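Local coordinates for protein nigritoxine (Vibrio nigripulchritudo, PDB 5M41) that acts as a bacterial toxin against crustaceans and insects, with a new fold and a bound magnesium ion, at residues H22-R30 against D195-L203; T80-F88 against L177-H188. One frame throughout, in Å; residues are numbered along the deposited sequence. Where two conformers were deposited one is given.

Contact 1 of 2, residues H22-R30 against D195-L203. With MG (magnesium ion), chain B.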
# COMPACT_ATOMS: atom_id res chain seq x y z
N HIS A 22 11.57 -5.10 -25.11
CA HIS A 22 11.06 -4.57 -26.40
C HIS A 22 9.57 -4.69 -26.55
O HIS A 22 8.96 -3.83 -27.17
CB HIS A 22 11.71 -5.28 -27.58
CG HIS A 22 13.21 -5.23 -27.58
ND1 HIS A 22 13.91 -4.07 -27.73
CD2 HIS A 22 14.15 -6.24 -27.45
CE1 HIS A 22 15.23 -4.34 -27.68
NE2 HIS A 22 15.37 -5.67 -27.51
N SER A 23 8.98 -5.75 -26.03
CA SER A 23 7.53 -5.86 -26.12
C SER A 23 6.80 -4.78 -25.31
O SER A 23 5.75 -4.33 -25.72
CB SER A 23 7.06 -7.27 -25.76
OG SER A 23 7.35 -7.58 -24.42
N ALA A 24 7.36 -4.36 -24.18
CA ALA A 24 6.74 -3.30 -23.37
C ALA A 24 6.73 -1.97 -24.13
O ALA A 24 5.76 -1.23 -24.08
CB ALA A 24 7.47 -3.13 -22.05
N VAL A 25 7.84 -1.65 -24.80
CA VAL A 25 7.90 -0.45 -25.64
C VAL A 25 6.92 -0.58 -26.83
O VAL A 25 6.04 0.28 -27.03
CB VAL A 25 9.35 -0.22 -26.13
CG1 VAL A 25 9.42 0.99 -27.04
CG2 VAL A 25 10.29 -0.06 -24.94
N ALA A 26 7.05 -1.68 -27.57
CA ALA A 26 6.24 -1.93 -28.74
C ALA A 26 4.73 -1.94 -28.41
O ALA A 26 3.96 -1.39 -29.17
CB ALA A 26 6.64 -3.24 -29.39
N ASN A 27 4.33 -2.57 -27.29
CA ASN A 27 2.94 -2.54 -26.83
C ASN A 27 2.39 -1.14 -26.58
O ASN A 27 1.25 -0.85 -26.98
CB ASN A 27 2.71 -3.39 -25.57
CG ASN A 27 2.85 -4.88 -25.85
OD1 ASN A 27 2.76 -5.32 -26.99
ND2 ASN A 27 3.10 -5.65 -24.79
N ARG A 28 3.16 -0.28 -25.93
CA ARG A 28 2.69 1.10 -25.77
C ARG A 28 2.35 1.72 -27.13
O ARG A 28 1.32 2.40 -27.26
CB ARG A 28 3.69 2.02 -25.05
CG ARG A 28 3.95 1.74 -23.57
CD ARG A 28 2.72 1.60 -22.68
NE ARG A 28 1.66 2.63 -22.75
CZ ARG A 28 1.47 3.61 -21.86
NH1 ARG A 28 2.34 3.81 -20.87
NH2 ARG A 28 0.42 4.44 -21.99
N TYR A 29 3.21 1.50 -28.11
CA TYR A 29 3.02 2.17 -29.41
C TYR A 29 1.85 1.56 -30.19
O TYR A 29 0.99 2.26 -30.74
CB TYR A 29 4.30 2.14 -30.25
CG TYR A 29 4.07 2.76 -31.60
CD1 TYR A 29 4.08 4.14 -31.76
CD2 TYR A 29 3.75 1.96 -32.71
CE1 TYR A 29 3.83 4.73 -33.00
CE2 TYR A 29 3.49 2.53 -33.94
CZ TYR A 29 3.53 3.92 -34.07
OH TYR A 29 3.23 4.48 -35.27
N ARG A 30 1.82 0.23 -30.21
CA ARG A 30 0.81 -0.52 -30.95
C ARG A 30 -0.58 -0.27 -30.39
O ARG A 30 -1.56 -0.26 -31.12
CB ARG A 30 1.15 -2.04 -30.96
CG ARG A 30 2.09 -2.42 -32.10
CD ARG A 30 2.12 -3.94 -32.37
NE ARG A 30 2.49 -4.64 -31.14
CZ ARG A 30 3.63 -5.27 -30.92
NH1 ARG A 30 4.54 -5.39 -31.88
NH2 ARG A 30 3.85 -5.83 -29.73
N ASP A 195 8.94 -8.36 -34.84
CA ASP A 195 8.09 -7.22 -34.61
C ASP A 195 8.60 -6.33 -33.47
O ASP A 195 8.86 -5.16 -33.71
CB ASP A 195 6.63 -7.68 -34.38
CG ASP A 195 5.94 -8.05 -35.68
OD1 ASP A 195 6.67 -8.40 -36.65
OD2 ASP A 195 4.69 -7.97 -35.76
N ASP A 196 8.76 -6.87 -32.25
CA ASP A 196 8.88 -5.98 -31.09
C ASP A 196 10.19 -5.22 -31.11
O ASP A 196 10.24 -4.02 -30.84
CB ASP A 196 8.71 -6.74 -29.77
CG ASP A 196 7.29 -7.28 -29.58
OD1 ASP A 196 6.35 -6.87 -30.30
OD2 ASP A 196 7.12 -8.11 -28.68
N GLN A 197 11.26 -5.93 -31.45
CA GLN A 197 12.58 -5.33 -31.46
C GLN A 197 12.76 -4.31 -32.57
O GLN A 197 13.39 -3.27 -32.37
CB GLN A 197 13.64 -6.42 -31.54
CG GLN A 197 15.05 -5.88 -31.44
CD GLN A 197 16.07 -6.98 -31.44
OE1 GLN A 197 15.92 -7.98 -32.16
NE2 GLN A 197 17.12 -6.81 -30.63
N ILE A 198 12.21 -4.59 -33.75
CA ILE A 198 12.35 -3.65 -34.85
C ILE A 198 11.60 -2.38 -34.48
O ILE A 198 12.12 -1.28 -34.64
CB ILE A 198 11.89 -4.23 -36.19
CG1 ILE A 198 12.76 -5.44 -36.51
CG2 ILE A 198 12.10 -3.23 -37.31
CD1 ILE A 198 13.34 -5.47 -37.92
N LEU A 199 10.41 -2.56 -33.91
CA LEU A 199 9.60 -1.43 -33.49
C LEU A 199 10.29 -0.53 -32.43
O LEU A 199 10.31 0.70 -32.56
CB LEU A 199 8.26 -1.95 -32.98
CG LEU A 199 7.01 -1.09 -32.96
CD1 LEU A 199 6.90 -0.07 -34.12
CD2 LEU A 199 5.81 -2.02 -32.95
N SER A 200 10.86 -1.14 -31.39
CA SER A 200 11.51 -0.36 -30.34
C SER A 200 12.77 0.34 -30.87
O SER A 200 13.09 1.46 -30.43
CB SER A 200 11.81 -1.21 -29.09
OG SER A 200 12.65 -2.30 -29.37
N THR A 201 13.45 -0.30 -31.82
CA THR A 201 14.64 0.28 -32.40
C THR A 201 14.32 1.46 -33.28
O THR A 201 15.02 2.47 -33.26
CB THR A 201 15.39 -0.77 -33.25
OG1 THR A 201 15.88 -1.77 -32.38
CG2 THR A 201 16.60 -0.16 -33.95
N LEU A 202 13.26 1.31 -34.08
CA LEU A 202 12.84 2.35 -35.01
C LEU A 202 12.21 3.57 -34.34
O LEU A 202 12.02 4.61 -34.99
CB LEU A 202 11.90 1.77 -36.07
CG LEU A 202 12.60 0.83 -37.07
CD1 LEU A 202 11.59 0.12 -37.95
CD2 LEU A 202 13.58 1.57 -37.94
N LEU A 203 11.90 3.44 -33.06
CA LEU A 203 11.28 4.54 -32.30
C LEU A 203 12.21 5.12 -31.23
O LEU A 203 11.88 6.10 -30.58
CB LEU A 203 9.95 4.06 -31.67
CG LEU A 203 8.75 3.79 -32.59
CD1 LEU A 203 7.59 3.20 -31.82
CD2 LEU A 203 8.29 5.07 -33.28
MG MG B . 6.30 -8.75 -38.64
O HOH W 1 3.81 -5.81 -34.32
O HOH W 2 3.88 -8.29 -38.29
O HOH W 3 5.45 -10.02 -40.42
O HOH W 4 6.48 -10.90 -37.39
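Arg30 grips Asp196 end-on, its NH1 and NH2 each lying 2.8 Å from Asp196 OD1. Both nitrogens share that one oxygen, so the salt bridge is bifurcated; OD1 sits in the guanidinium plane, but the two group planes stand 42° apart, unlike a coplanar, paired bridge. A bend at chi3 of Arg30 turns the guanidinium to Asp196. At the other end, in one of two conformers of Ser200, OG lies 2.7 Å from His22 ND1; this bond is tentative and either atom may donate. Gln197 CG lies over one face of the His22 ring, 4.0 Å from its centroid and 10° off the normal, a CH-pi contact. Between these ends Leu199 CD2 meets Ala26 CB at 3.9 Å, while toward the C-terminal ends of both segments Leu203 CD1 lies over one face of the Tyr29 ring.

Helices 22-30 and 195-203 cross at 72° with axes 8.0 Å apart, and Asp196 fits as a knob into the hole formed by His22, Ser23, Ala26 and Arg30.

In the second shell, Asn27 OD1 accepts from Arg30 NH2 at 3.0 Å and helps fix the guanidinium. Water 1 joins Arg30 NH1 to Asp195 OD2; Asp195 OD1 binds the magnesium ion at 2.1 Å, with Val189 O, Glu192 O and three waters.

Contact 2 of 2, residues T80-F88 against L177-H188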
# COMPACT_ATOMS: atom_id res chain seq x y z
N THR A 80 8.24 11.72 -50.17
CA THR A 80 8.20 10.53 -49.35
C THR A 80 9.06 9.44 -49.97
O THR A 80 9.36 9.49 -51.16
CB THR A 80 6.76 10.01 -49.17
OG1 THR A 80 6.18 9.78 -50.45
CG2 THR A 80 5.93 11.03 -48.39
N TYR A 81 9.44 8.48 -49.15
CA TYR A 81 10.42 7.47 -49.51
C TYR A 81 9.92 6.14 -48.99
O TYR A 81 9.23 6.09 -47.96
CB TYR A 81 11.71 7.72 -48.74
CG TYR A 81 12.53 8.94 -49.10
CD1 TYR A 81 12.83 9.24 -50.43
CD2 TYR A 81 13.08 9.73 -48.11
CE1 TYR A 81 13.62 10.34 -50.76
CE2 TYR A 81 13.87 10.83 -48.41
CZ TYR A 81 14.14 11.13 -49.74
OH TYR A 81 14.93 12.19 -50.04
N GLY A 82 10.35 5.07 -49.63
CA GLY A 82 10.28 3.74 -49.01
C GLY A 82 11.31 3.60 -47.90
O GLY A 82 12.17 2.74 -47.97
N ALA A 83 11.22 4.44 -46.87
CA ALA A 83 12.21 4.44 -45.80
C ALA A 83 11.53 4.89 -44.51
O ALA A 83 10.88 5.92 -44.50
CB ALA A 83 13.37 5.39 -46.14
N THR A 84 11.68 4.13 -43.43
CA THR A 84 11.00 4.46 -42.19
C THR A 84 11.61 5.72 -41.56
O THR A 84 12.81 5.92 -41.65
CB THR A 84 11.08 3.25 -41.25
OG1 THR A 84 10.58 2.10 -41.94
CG2 THR A 84 10.29 3.49 -39.95
N ASN A 85 10.79 6.59 -40.99
CA ASN A 85 11.28 7.79 -40.26
C ASN A 85 11.91 8.88 -41.14
O ASN A 85 12.54 9.80 -40.61
CB ASN A 85 12.30 7.38 -39.19
CG ASN A 85 11.69 6.49 -38.11
OD1 ASN A 85 10.57 6.74 -37.63
ND2 ASN A 85 12.42 5.44 -37.72
N MET A 86 11.79 8.74 -42.45
CA MET A 86 12.54 9.62 -43.37
C MET A 86 11.67 10.24 -44.42
O MET A 86 10.68 9.64 -44.89
CB MET A 86 13.67 8.84 -44.05
CG MET A 86 14.71 8.31 -43.07
SD MET A 86 15.93 7.23 -43.87
CE MET A 86 16.57 8.38 -45.09
N PHE A 87 12.03 11.47 -44.79
CA PHE A 87 11.36 12.21 -45.85
C PHE A 87 12.30 13.33 -46.29
O PHE A 87 13.31 13.56 -45.65
CB PHE A 87 9.99 12.78 -45.39
CG PHE A 87 10.08 13.66 -44.17
CD1 PHE A 87 10.26 15.05 -44.29
CD2 PHE A 87 9.99 13.11 -42.88
CE1 PHE A 87 10.34 15.87 -43.16
CE2 PHE A 87 10.07 13.94 -41.75
CZ PHE A 87 10.22 15.31 -41.89
N PHE A 88 11.95 14.02 -47.38
CA PHE A 88 12.76 15.14 -47.92
C PHE A 88 11.96 16.42 -47.97
O PHE A 88 10.78 16.42 -48.36
CB PHE A 88 13.22 14.82 -49.34
CG PHE A 88 14.42 15.62 -49.80
CD1 PHE A 88 15.70 15.31 -49.35
CD2 PHE A 88 14.28 16.64 -50.73
CE1 PHE A 88 16.81 16.04 -49.78
CE2 PHE A 88 15.39 17.37 -51.18
CZ PHE A 88 16.65 17.05 -50.71
N LEU A 177 1.94 14.05 -44.09
CA LEU A 177 3.19 13.36 -43.80
C LEU A 177 3.09 12.40 -42.61
O LEU A 177 3.55 11.26 -42.70
CB LEU A 177 4.34 14.36 -43.61
CG LEU A 177 5.74 13.84 -43.26
CD1 LEU A 177 6.28 12.84 -44.31
CD2 LEU A 177 6.71 15.00 -43.04
N SER A 178 2.52 12.85 -41.50
CA SER A 178 2.56 12.01 -40.31
C SER A 178 1.77 10.72 -40.53
O SER A 178 2.15 9.69 -40.04
CB SER A 178 2.12 12.79 -39.06
OG SER A 178 0.74 13.12 -39.12
N LYS A 179 0.73 10.78 -41.35
CA LYS A 179 -0.06 9.59 -41.68
C LYS A 179 0.81 8.60 -42.46
O LYS A 179 0.83 7.41 -42.16
CB LYS A 179 -1.28 10.00 -42.52
CG LYS A 179 -2.16 8.85 -43.02
CD LYS A 179 -3.59 9.36 -43.29
CE LYS A 179 -4.65 8.26 -43.28
NZ LYS A 179 -4.39 7.23 -44.32
N ILE A 180 1.52 9.11 -43.47
CA ILE A 180 2.35 8.25 -44.33
C ILE A 180 3.44 7.60 -43.49
O ILE A 180 3.77 6.44 -43.71
CB ILE A 180 2.97 9.01 -45.55
CG1 ILE A 180 1.91 9.67 -46.47
CG2 ILE A 180 3.87 8.08 -46.41
CD1 ILE A 180 0.74 8.78 -46.82
N LEU A 181 4.03 8.35 -42.56
CA LEU A 181 5.09 7.79 -41.68
C LEU A 181 4.58 6.67 -40.79
O LEU A 181 5.27 5.66 -40.60
CB LEU A 181 5.73 8.89 -40.82
CG LEU A 181 6.66 9.86 -41.57
CD1 LEU A 181 6.77 11.17 -40.81
CD2 LEU A 181 8.04 9.27 -41.78
N VAL A 182 3.40 6.85 -40.24
CA VAL A 182 2.73 5.79 -39.45
C VAL A 182 2.52 4.56 -40.32
O VAL A 182 2.84 3.44 -39.90
CB VAL A 182 1.39 6.28 -38.86
CG1 VAL A 182 0.52 5.11 -38.36
CG2 VAL A 182 1.67 7.27 -37.73
N GLU A 183 2.01 4.78 -41.54
CA GLU A 183 1.73 3.62 -42.41
C GLU A 183 3.04 2.97 -42.84
O GLU A 183 3.09 1.77 -42.99
CB GLU A 183 0.87 4.04 -43.63
CG GLU A 183 -0.59 4.32 -43.24
CD GLU A 183 -1.34 5.26 -44.19
OE1 GLU A 183 -0.72 6.08 -44.91
OE2 GLU A 183 -2.58 5.22 -44.18
N ARG A 184 4.09 3.76 -43.05
CA ARG A 184 5.41 3.18 -43.38
C ARG A 184 5.97 2.30 -42.25
O ARG A 184 6.47 1.21 -42.50
CB ARG A 184 6.41 4.29 -43.80
CG ARG A 184 7.87 3.85 -43.85
CD ARG A 184 8.15 2.78 -44.89
NE ARG A 184 9.41 2.13 -44.58
CZ ARG A 184 10.07 1.30 -45.38
NH1 ARG A 184 9.58 0.97 -46.57
NH2 ARG A 184 11.21 0.77 -44.95
N LEU A 185 5.88 2.76 -41.01
CA LEU A 185 6.36 1.99 -39.88
C LEU A 185 5.55 0.68 -39.75
O LEU A 185 6.11 -0.40 -39.54
CB LEU A 185 6.31 2.84 -38.59
CG LEU A 185 6.66 2.15 -37.26
CD1 LEU A 185 8.08 1.57 -37.37
CD2 LEU A 185 6.52 3.08 -36.05
N ASP A 186 4.23 0.75 -39.89
CA ASP A 186 3.41 -0.46 -39.85
C ASP A 186 3.87 -1.47 -40.92
O ASP A 186 4.02 -2.65 -40.65
CB ASP A 186 1.92 -0.15 -40.09
CG ASP A 186 1.24 0.49 -38.88
OD1 ASP A 186 1.75 0.39 -37.74
OD2 ASP A 186 0.19 1.11 -39.10
N TYR A 187 4.08 -1.00 -42.14
CA TYR A 187 4.58 -1.86 -43.20
C TYR A 187 5.94 -2.45 -42.88
O TYR A 187 6.18 -3.62 -43.10
CB TYR A 187 4.67 -1.07 -44.51
CG TYR A 187 5.40 -1.79 -45.63
CD1 TYR A 187 4.81 -2.87 -46.29
CD2 TYR A 187 6.66 -1.35 -46.05
CE1 TYR A 187 5.49 -3.52 -47.33
CE2 TYR A 187 7.34 -1.99 -47.10
CZ TYR A 187 6.74 -3.06 -47.74
OH TYR A 187 7.42 -3.69 -48.78
N HIS A 188 6.84 -1.62 -42.38
CA HIS A 188 8.19 -2.10 -42.03
C HIS A 188 8.12 -3.22 -41.03
O HIS A 188 8.71 -4.31 -41.21
CB HIS A 188 9.02 -0.93 -41.51
CG HIS A 188 10.48 -1.24 -41.32
ND1 HIS A 188 11.44 -0.30 -41.46
CD2 HIS A 188 11.14 -2.42 -40.96
CE1 HIS A 188 12.66 -0.85 -41.24
NE2 HIS A 188 12.47 -2.15 -40.93
O HOH W 5 7.97 5.98 -40.15
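Leu177 begins the contact by placing CD2 over the centre of the Phe87 ring, 3.5 Å from the centroid and 2° off the normal, an almost perpendicular CH-pi approach. Phe87 presents that face with CG between its backbone N and carbonyl carbon (chi1 56°). One turn on, Ile180 CG2 touches Thr80 CG2, and Leu181 CD2 packs on the backbone at Asn85 CA, 3.9 Å away. Leu181 also contributes its carbonyl: water 5 donates to Leu181 O and accepts from Asn85 N, bridging the helix to the type II turn from Ala83 to Met86.

Arg184 then folds back at chi2, which lays its guanidinium face over the Gly82-Ala83 peptide, with Ala83 N above its centre. Its NE donates to Thr84 OG1 at 2.9 Å, nearly straight at 162°, while NH2 forms a salt bridge with Glu135. Leu185 CD1 meets Thr84 CG2 at 3.9 Å. Finally the ring edge of His188 brings ND1 2.6 Å from Thr84 OG1, a hydrogen bond in which either may donate.

Helix 177-191 thus packs against Thr80, Phe87 and the turn between them, on the five-stranded antiparallel sheet. Arg184 NE uses Thr84 OG1 as an acceptor while His188 ND1 bonds it with direction open, so two residues one helical turn apart grip this buried hydroxyl and probably limit its rotation, tying turn to helix.

The centres of contacts 1 and 2 lie 16 Å apart, both well away from the centre of this elongated chain. Along the sequence the order is 22-30, 80-88, 177-188, 195-203, so the pair forming contact 2 falls between the two halves of contact 1. Helices 177-191 and 195-203 are consecutive, and the magnesium ion is bound at their junction, by Val189, Glu192 and Asp195. The contacts also meet directly: Leu185 CD2 approaches Leu199 CD1 at 3.7 Å, and Leu202 O lies 2.9 Å from Asn85 ND2, probably hydrogen-bonded. The N-terminal helix and the five-stranded sheet are thereby joined through two successive helices.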